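Local coordinates for protein xylanase inhibitor TL-XI (Triticum aestivum, PDB 3G7M) that inhibits xylanases noncompetitively as a small member of the thaumatin-like family and probably serves in plant defence, at residues Ala87-Gly99 with Lys136-Val148. The protein carries 4 engineered substitutions. Numbering follows the deposited sequence.
Sequences AEVSVLQGNYTYG and KSCSAAGSRLQIV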
ATOM      1  N   ALA A  87      -1.036   3.587   3.147  1.00 19.70           N
ATOM      2  CA  ALA A  87       0.132   4.193   2.577  1.00 19.75           C
ATOM      3  C   ALA A  87      -0.248   5.006   1.331  1.00 20.22           C
ATOM      4  O   ALA A  87      -1.076   4.562   0.514  1.00 20.32           O
ATOM      5  CB  ALA A  87       1.101   3.139   2.228  1.00 19.72           C
ATOM      6  N   GLU A  88       0.352   6.198   1.203  1.00 20.51           N
ATOM      7  CA  GLU A  88       0.137   7.112   0.057  1.00 20.53           C
ATOM      8  C   GLU A  88       1.453   7.410  -0.661  1.00 20.17           C
ATOM      9  O   GLU A  88       2.448   7.762  -0.042  1.00 19.95           O
ATOM     10  CB  GLU A  88      -0.497   8.428   0.542  1.00 20.35           C
ATOM     11  CG  GLU A  88      -1.488   9.078  -0.402  1.00 21.62           C
ATOM     12  CD  GLU A  88      -0.881  10.173  -1.251  1.00 23.48           C
ATOM     13  OE1 GLU A  88      -1.546  11.209  -1.471  1.00 23.54           O
ATOM     14  OE2 GLU A  88       0.237   9.979  -1.767  1.00 25.23           O
ATOM     15  N   VAL A  89       1.452   7.282  -1.975  1.00 20.56           N
ATOM     16  CA  VAL A  89       2.643   7.595  -2.752  1.00 21.21           C
ATOM     17  C   VAL A  89       2.251   8.575  -3.843  1.00 21.64           C
ATOM     18  O   VAL A  89       1.398   8.233  -4.671  1.00 22.00           O
ATOM     19  CB  VAL A  89       3.288   6.298  -3.371  1.00 21.13           C
ATOM     20  CG1 VAL A  89       4.377   6.618  -4.403  1.00 20.67           C
ATOM     21  CG2 VAL A  89       3.835   5.393  -2.270  1.00 20.30           C
ATOM     22  N   SER A  90       2.863   9.774  -3.837  1.00 22.11           N
ATOM     23  CA  SER A  90       2.708  10.765  -4.920  1.00 22.99           C
ATOM     24  C   SER A  90       3.940  10.779  -5.836  1.00 23.53           C
ATOM     25  O   SER A  90       5.077  10.657  -5.371  1.00 24.01           O
ATOM     26  CB  SER A  90       2.434  12.175  -4.381  1.00 22.54           C
ATOM     27  OG  SER A  90       1.368  12.196  -3.433  1.00 24.03           O
ATOM     28  N   VAL A  91       3.718  10.922  -7.139  1.00 23.74           N
ATOM     29  CA  VAL A  91       4.832  10.979  -8.076  1.00 24.05           C
ATOM     30  C   VAL A  91       4.843  12.276  -8.900  1.00 24.27           C
ATOM     31  O   VAL A  91       3.813  12.676  -9.441  1.00 24.03           O
ATOM     32  CB  VAL A  91       4.798   9.747  -9.012  1.00 24.30           C
ATOM     33  CG1 VAL A  91       6.030   9.705  -9.937  1.00 23.81           C
ATOM     34  CG2 VAL A  91       4.709   8.459  -8.181  1.00 24.24           C
ATOM     35  N   LEU A  92       6.002  12.942  -8.948  1.00 24.33           N
ATOM     36  CA  LEU A  92       6.369  13.851 -10.065  1.00 25.33           C
ATOM     37  C   LEU A  92       7.284  13.101 -11.066  1.00 25.94           C
ATOM     38  O   LEU A  92       7.927  12.114 -10.709  1.00 26.59           O
ATOM     39  CB  LEU A  92       7.085  15.131  -9.585  1.00 24.97           C
ATOM     40  CG  LEU A  92       7.565  16.097 -10.752  1.00 25.93           C
ATOM     41  CD1 LEU A  92       6.391  16.746 -11.540  1.00 26.64           C
ATOM     42  CD2 LEU A  92       8.506  17.239 -10.242  1.00 26.55           C
ATOM     43  N   GLN A  93       7.341  13.542 -12.316  1.00 26.33           N
ATOM     44  CA  GLN A  93       8.248  12.920 -13.274  1.00 26.48           C
ATOM     45  C   GLN A  93       9.616  12.727 -12.585  1.00 26.29           C
ATOM     46  O   GLN A  93      10.392  13.716 -12.421  1.00 26.27           O
ATOM     47  CB  GLN A  93       8.390  13.801 -14.552  1.00 26.75           C
ATOM     48  CG  GLN A  93       7.234  13.660 -15.584  1.00 27.03           C
ATOM     49  CD  GLN A  93       7.689  13.944 -17.044  1.00 27.85           C
ATOM     50  OE1 GLN A  93       7.332  13.202 -17.962  1.00 27.37           O
ATOM     51  NE2 GLN A  93       8.480  15.013 -17.256  1.00 26.23           N
ATOM     52  N   GLY A  94       9.892  11.475 -12.173  1.00 25.86           N
ATOM     53  CA  GLY A  94      11.161  11.136 -11.487  1.00 25.34           C
ATOM     54  C   GLY A  94      11.183  11.131  -9.950  1.00 24.79           C
ATOM     55  O   GLY A  94      11.710  10.159  -9.337  1.00 24.69           O
ATOM     56  N   ASN A  95      10.627  12.223  -9.339  1.00 24.44           N
ATOM     57  CA  ASN A  95      10.547  12.408  -7.853  1.00 23.37           C
ATOM     58  C   ASN A  95       9.366  11.726  -7.145  1.00 22.82           C
ATOM     59  O   ASN A  95       8.229  11.718  -7.659  1.00 23.17           O
ATOM     60  CB  ASN A  95      10.493  13.885  -7.517  1.00 23.31           C
ATOM     61  CG  ASN A  95      11.775  14.581  -7.841  1.00 23.97           C
ATOM     62  OD1 ASN A  95      12.290  15.357  -7.028  1.00 25.11           O
ATOM     63  ND2 ASN A  95      12.313  14.312  -9.032  1.00 22.72           N
ATOM     64  N   TYR A  96       9.631  11.172  -5.958  1.00 22.00           N
ATOM     65  CA  TYR A  96       8.621  10.424  -5.229  1.00 20.79           C
ATOM     66  C   TYR A  96       8.493  11.047  -3.852  1.00 20.38           C
ATOM     67  O   TYR A  96       9.470  11.521  -3.299  1.00 20.52           O
ATOM     68  CB  TYR A  96       9.004   8.925  -5.080  1.00 20.52           C
ATOM     69  CG  TYR A  96       9.256   8.121  -6.363  1.00 21.14           C
ATOM     70  CD1 TYR A  96       8.207   7.838  -7.253  1.00 20.91           C
ATOM     71  CD2 TYR A  96      10.548   7.606  -6.672  1.00 22.04           C
ATOM     72  CE1 TYR A  96       8.440   7.100  -8.437  1.00 20.65           C
ATOM     73  CE2 TYR A  96      10.784   6.868  -7.853  1.00 21.93           C
ATOM     74  CZ  TYR A  96       9.730   6.617  -8.720  1.00 21.30           C
ATOM     75  OH  TYR A  96       9.979   5.914  -9.881  1.00 21.65           O
ATOM     76  N   THR A  97       7.284  11.052  -3.296  1.00 20.14           N
ATOM     77  CA  THR A  97       7.050  11.332  -1.864  1.00 19.55           C
ATOM     78  C   THR A  97       6.184  10.215  -1.385  1.00 19.15           C
ATOM     79  O   THR A  97       5.281   9.777  -2.108  1.00 19.52           O
ATOM     80  CB  THR A  97       6.272  12.647  -1.614  1.00 19.40           C
ATOM     81  OG1 THR A  97       5.050  12.654  -2.375  1.00 20.14           O
ATOM     82  CG2 THR A  97       7.099  13.863  -2.062  1.00 20.33           C
ATOM     83  N   TYR A  98       6.452   9.732  -0.179  1.00 18.67           N
ATOM     84  CA  TYR A  98       5.718   8.572   0.346  1.00 18.31           C
ATOM     85  C   TYR A  98       5.313   8.765   1.815  1.00 18.42           C
ATOM     86  O   TYR A  98       6.135   9.080   2.656  1.00 18.59           O
ATOM     87  CB  TYR A  98       6.510   7.270   0.122  1.00 18.00           C
ATOM     88  CG  TYR A  98       7.991   7.376   0.452  1.00 17.74           C
ATOM     89  CD1 TYR A  98       8.890   7.950  -0.434  1.00 15.24           C
ATOM     90  CD2 TYR A  98       8.482   6.908   1.659  1.00 18.76           C
ATOM     91  CE1 TYR A  98      10.213   8.065  -0.123  1.00 15.87           C
ATOM     92  CE2 TYR A  98       9.821   7.032   1.982  1.00 18.29           C
ATOM     93  CZ  TYR A  98      10.683   7.610   1.084  1.00 17.56           C
ATOM     94  OH  TYR A  98      12.027   7.727   1.394  1.00 19.16           O
ATOM     95  N   GLY A  99       4.028   8.613   2.108  1.00 18.44           N
ATOM     96  CA  GLY A  99       3.504   8.859   3.451  1.00 18.16           C
ATOM     97  C   GLY A  99       2.592   7.737   3.878  1.00 18.31           C
ATOM     98  O   GLY A  99       2.190   6.911   3.065  1.00 18.23           O
ATOM     99  N   LYS A 136       8.100  11.128   3.756  1.00 21.20           N
ATOM    100  CA  LYS A 136       9.469  11.447   3.402  1.00 21.52           C
ATOM    101  C   LYS A 136       9.529  11.656   1.894  1.00 22.00           C
ATOM    102  O   LYS A 136       8.621  11.206   1.166  1.00 22.00           O
ATOM    103  CB  LYS A 136      10.407  10.320   3.854  1.00 21.53           C
ATOM    104  CG  LYS A 136      10.644  10.249   5.371  1.00 21.61           C
ATOM    105  CD  LYS A 136      11.558  11.358   5.882  1.00 22.00           C
ATOM    106  CE  LYS A 136      11.699  11.336   7.415  1.00 23.29           C
ATOM    107  NZ  LYS A 136      12.923  12.160   7.845  1.00 22.71           N
ATOM    108  N   SER A 137      10.581  12.334   1.421  1.00 22.00           N
ATOM    109  CA  SER A 137      10.750  12.581  -0.011  1.00 22.00           C
ATOM    110  C   SER A 137      11.944  11.792  -0.570  1.00 22.00           C
ATOM    111  O   SER A 137      12.927  11.540   0.130  1.00 22.00           O
ATOM    112  CB  SER A 137      10.888  14.095  -0.293  1.00 22.00           C
ATOM    113  OG  SER A 137      11.886  14.719   0.534  1.00 22.00           O
ATOM    114  N   CYS A 138      11.838  11.399  -1.835  1.00 22.00           N
ATOM    115  CA  CYS A 138      12.870  10.653  -2.539  1.00 22.00           C
ATOM    116  C   CYS A 138      13.063  11.274  -3.904  1.00 22.00           C
ATOM    117  O   CYS A 138      12.091  11.470  -4.631  1.00 22.00           O
ATOM    118  CB  CYS A 138      12.409   9.223  -2.741  1.00 22.00           C
ATOM    119  SG  CYS A 138      13.763   8.262  -3.258  1.00 24.43           S
ATOM    120  N   SER A 139      14.320  11.554  -4.270  1.00 22.00           N
ATOM    121  CA  SER A 139      14.590  12.367  -5.465  1.00 22.21           C
ATOM    122  C   SER A 139      15.851  11.848  -6.168  1.00 22.89           C
ATOM    123  O   SER A 139      16.955  12.395  -5.972  1.00 23.14           O
ATOM    124  CB  SER A 139      14.688  13.897  -5.086  1.00 22.15           C
ATOM    125  OG  SER A 139      14.843  14.795  -6.203  1.00 22.00           O
ATOM    126  N   ALA A 140      15.704  10.771  -6.963  1.00 23.61           N
ATOM    127  CA  ALA A 140      16.844  10.409  -7.854  1.00 24.67           C
ATOM    128  C   ALA A 140      16.420   9.985  -9.273  1.00 25.15           C
ATOM    129  O   ALA A 140      15.231   9.655  -9.521  1.00 25.37           O
ATOM    130  CB  ALA A 140      17.749   9.317  -7.213  1.00 24.51           C
ATOM    131  N   ALA A 141      17.396  10.010 -10.196  1.00 25.27           N
ATOM    132  CA  ALA A 141      17.159   9.616 -11.584  1.00 25.51           C
ATOM    133  C   ALA A 141      16.715   8.143 -11.704  1.00 25.56           C
ATOM    134  O   ALA A 141      15.799   7.845 -12.489  1.00 25.77           O
ATOM    135  CB  ALA A 141      18.408   9.906 -12.487  1.00 25.36           C
ATOM    136  N   GLY A 142      17.347   7.245 -10.934  1.00 24.89           N
ATOM    137  CA  GLY A 142      17.050   5.814 -11.046  1.00 24.08           C
ATOM    138  C   GLY A 142      16.661   5.164  -9.723  1.00 23.81           C
ATOM    139  O   GLY A 142      17.054   4.012  -9.455  1.00 23.38           O
ATOM    140  N   SER A 143      15.884   5.888  -8.904  1.00 23.72           N
ATOM    141  CA  SER A 143      15.571   5.463  -7.523  1.00 23.93           C
ATOM    142  C   SER A 143      14.536   4.328  -7.433  1.00 23.84           C
ATOM    143  O   SER A 143      13.859   4.015  -8.420  1.00 24.06           O
ATOM    144  CB  SER A 143      15.179   6.665  -6.635  1.00 23.75           C
ATOM    145  OG  SER A 143      14.110   7.402  -7.205  1.00 25.29           O
ATOM    146  N   ARG A 144      14.421   3.714  -6.248  1.00 23.49           N
ATOM    147  CA  ARG A 144      13.597   2.525  -6.114  1.00 23.31           C
ATOM    148  C   ARG A 144      12.761   2.540  -4.837  1.00 23.15           C
ATOM    149  O   ARG A 144      13.323   2.552  -3.746  1.00 23.31           O
ATOM    150  CB  ARG A 144      14.508   1.284  -6.177  1.00 23.20           C
ATOM    151  CG  ARG A 144      14.818   0.917  -7.605  1.00 24.10           C
ATOM    152  CD  ARG A 144      16.151   0.230  -7.768  1.00 25.80           C
ATOM    153  NE  ARG A 144      16.546   0.293  -9.182  1.00 28.62           N
ATOM    154  CZ  ARG A 144      17.777   0.060  -9.640  1.00 29.76           C
ATOM    155  NH1 ARG A 144      18.763  -0.269  -8.801  1.00 30.54           N
ATOM    156  NH2 ARG A 144      18.030   0.160 -10.946  1.00 29.45           N
ATOM    157  N   LEU A 145      11.430   2.538  -4.985  1.00 22.65           N
ATOM    158  CA  LEU A 145      10.499   2.528  -3.855  1.00 22.96           C
ATOM    159  C   LEU A 145      10.138   1.119  -3.377  1.00 23.07           C
ATOM    160  O   LEU A 145       9.888   0.211  -4.214  1.00 23.13           O
ATOM    161  CB  LEU A 145       9.204   3.227  -4.241  1.00 22.96           C
ATOM    162  CG  LEU A 145       9.184   4.756  -4.270  1.00 23.46           C
ATOM    163  CD1 LEU A 145       7.855   5.219  -4.788  1.00 23.25           C
ATOM    164  CD2 LEU A 145       9.398   5.312  -2.862  1.00 23.40           C
ATOM    165  N   GLN A 146      10.085   0.956  -2.040  1.00 22.31           N
ATOM    166  CA  GLN A 146       9.710  -0.315  -1.418  1.00 22.00           C
ATOM    167  C   GLN A 146       8.697  -0.156  -0.275  1.00 21.77           C
ATOM    168  O   GLN A 146       8.916   0.594   0.675  1.00 21.79           O
ATOM    169  CB  GLN A 146      10.947  -1.060  -0.939  1.00 22.00           C
ATOM    170  CG  GLN A 146      10.698  -2.537  -0.672  1.00 23.88           C
ATOM    171  CD  GLN A 146      11.985  -3.321  -0.441  1.00 25.48           C
ATOM    172  OE1 GLN A 146      13.071  -2.730  -0.251  1.00 27.31           O
ATOM    173  NE2 GLN A 146      11.874  -4.660  -0.460  1.00 23.08           N
ATOM    174  N   ILE A 147       7.583  -0.875  -0.387  1.00 20.81           N
ATOM    175  CA  ILE A 147       6.630  -1.002   0.695  1.00 19.60           C
ATOM    176  C   ILE A 147       6.765  -2.409   1.276  1.00 19.15           C
ATOM    177  O   ILE A 147       6.647  -3.402   0.569  1.00 19.34           O
ATOM    178  CB  ILE A 147       5.216  -0.810   0.200  1.00 19.45           C
ATOM    179  CG1 ILE A 147       5.128   0.349  -0.794  1.00 20.89           C
ATOM    180  CG2 ILE A 147       4.282  -0.629   1.343  1.00 18.41           C
ATOM    181  CD1 ILE A 147       5.353   1.723  -0.213  1.00 22.00           C
ATOM    182  N   VAL A 148       7.034  -2.500   2.569  1.00 18.67           N
ATOM    183  CA  VAL A 148       7.131  -3.805   3.215  1.00 18.02           C
ATOM    184  C   VAL A 148       5.954  -3.959   4.204  1.00 18.16           C
ATOM    185  O   VAL A 148       5.621  -3.039   4.990  1.00 17.71           O
ATOM    186  CB  VAL A 148       8.549  -4.036   3.900  1.00 17.70           C
ATOM    187  CG1 VAL A 148       8.717  -5.469   4.391  1.00 15.28           C
ATOM    188  CG2 VAL A 148       9.681  -3.688   2.952  1.00 17.96           C
TER
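Y96 and Y98 pair with C138 and K136 through four backbone hydrogen bonds, which join strand 95-99 to strand 136-139. The two strands run antiparallel at 160°, and the axes of these segments come within 4.6 Å. Y96 N gives to C138 O at 2.8 Å, and Y98 N gives to K136 O at 2.9 Å. C138 N and K136 N return the bonds to Y96 O and Y98 O. T97 and S137 form the non-hydrogen-bonded pair between them. Strand 135-139 is the last strand of the six-stranded antiparallel sheet within the chain.

On the face of T97 and N95, the N95-S139 pair adds a side-chain hydrogen bond. S139 OG donates to N95 OD1 at 2.7 Å, from above the amide's carbonyl plane.

The other face carries the apolar contact. After S139 the chain turns back, and strand 145-148, part of the second sheet, points L145 and I147 at the first. L145 splits its two methyls between the tyrosines. L145 CD1 makes a CH-pi contact over one face of the Y96 ring, 3.9 Å from its centroid. L145 CD2 lies 3.6 Å from Y98 CD1, set obliquely to that ring. V89 CG1 meets L145 CD1 tip to tip at 3.8 Å. S143 OG sits at the edge of the Y96 ring. Y98 CG lies between its backbone N and carbonyl carbon (chi1 44°). This brings the ring across K136, with K136 O over one face and C138 CB at the edge, 3.6 Å from Y98 CE1.

The tyrosine hydroxyls bond elsewhere, Y96 OH with T40 OG1 and Y98 OH with the main-chain O of D119. C138 is disulfide-bonded to C115 of strand 111-115, in the second sheet. Main-chain bonds therefore fix the edge strand, while aromatic-aliphatic packing and the disulfide tie the two sheets of the thaumatin-like sandwich together.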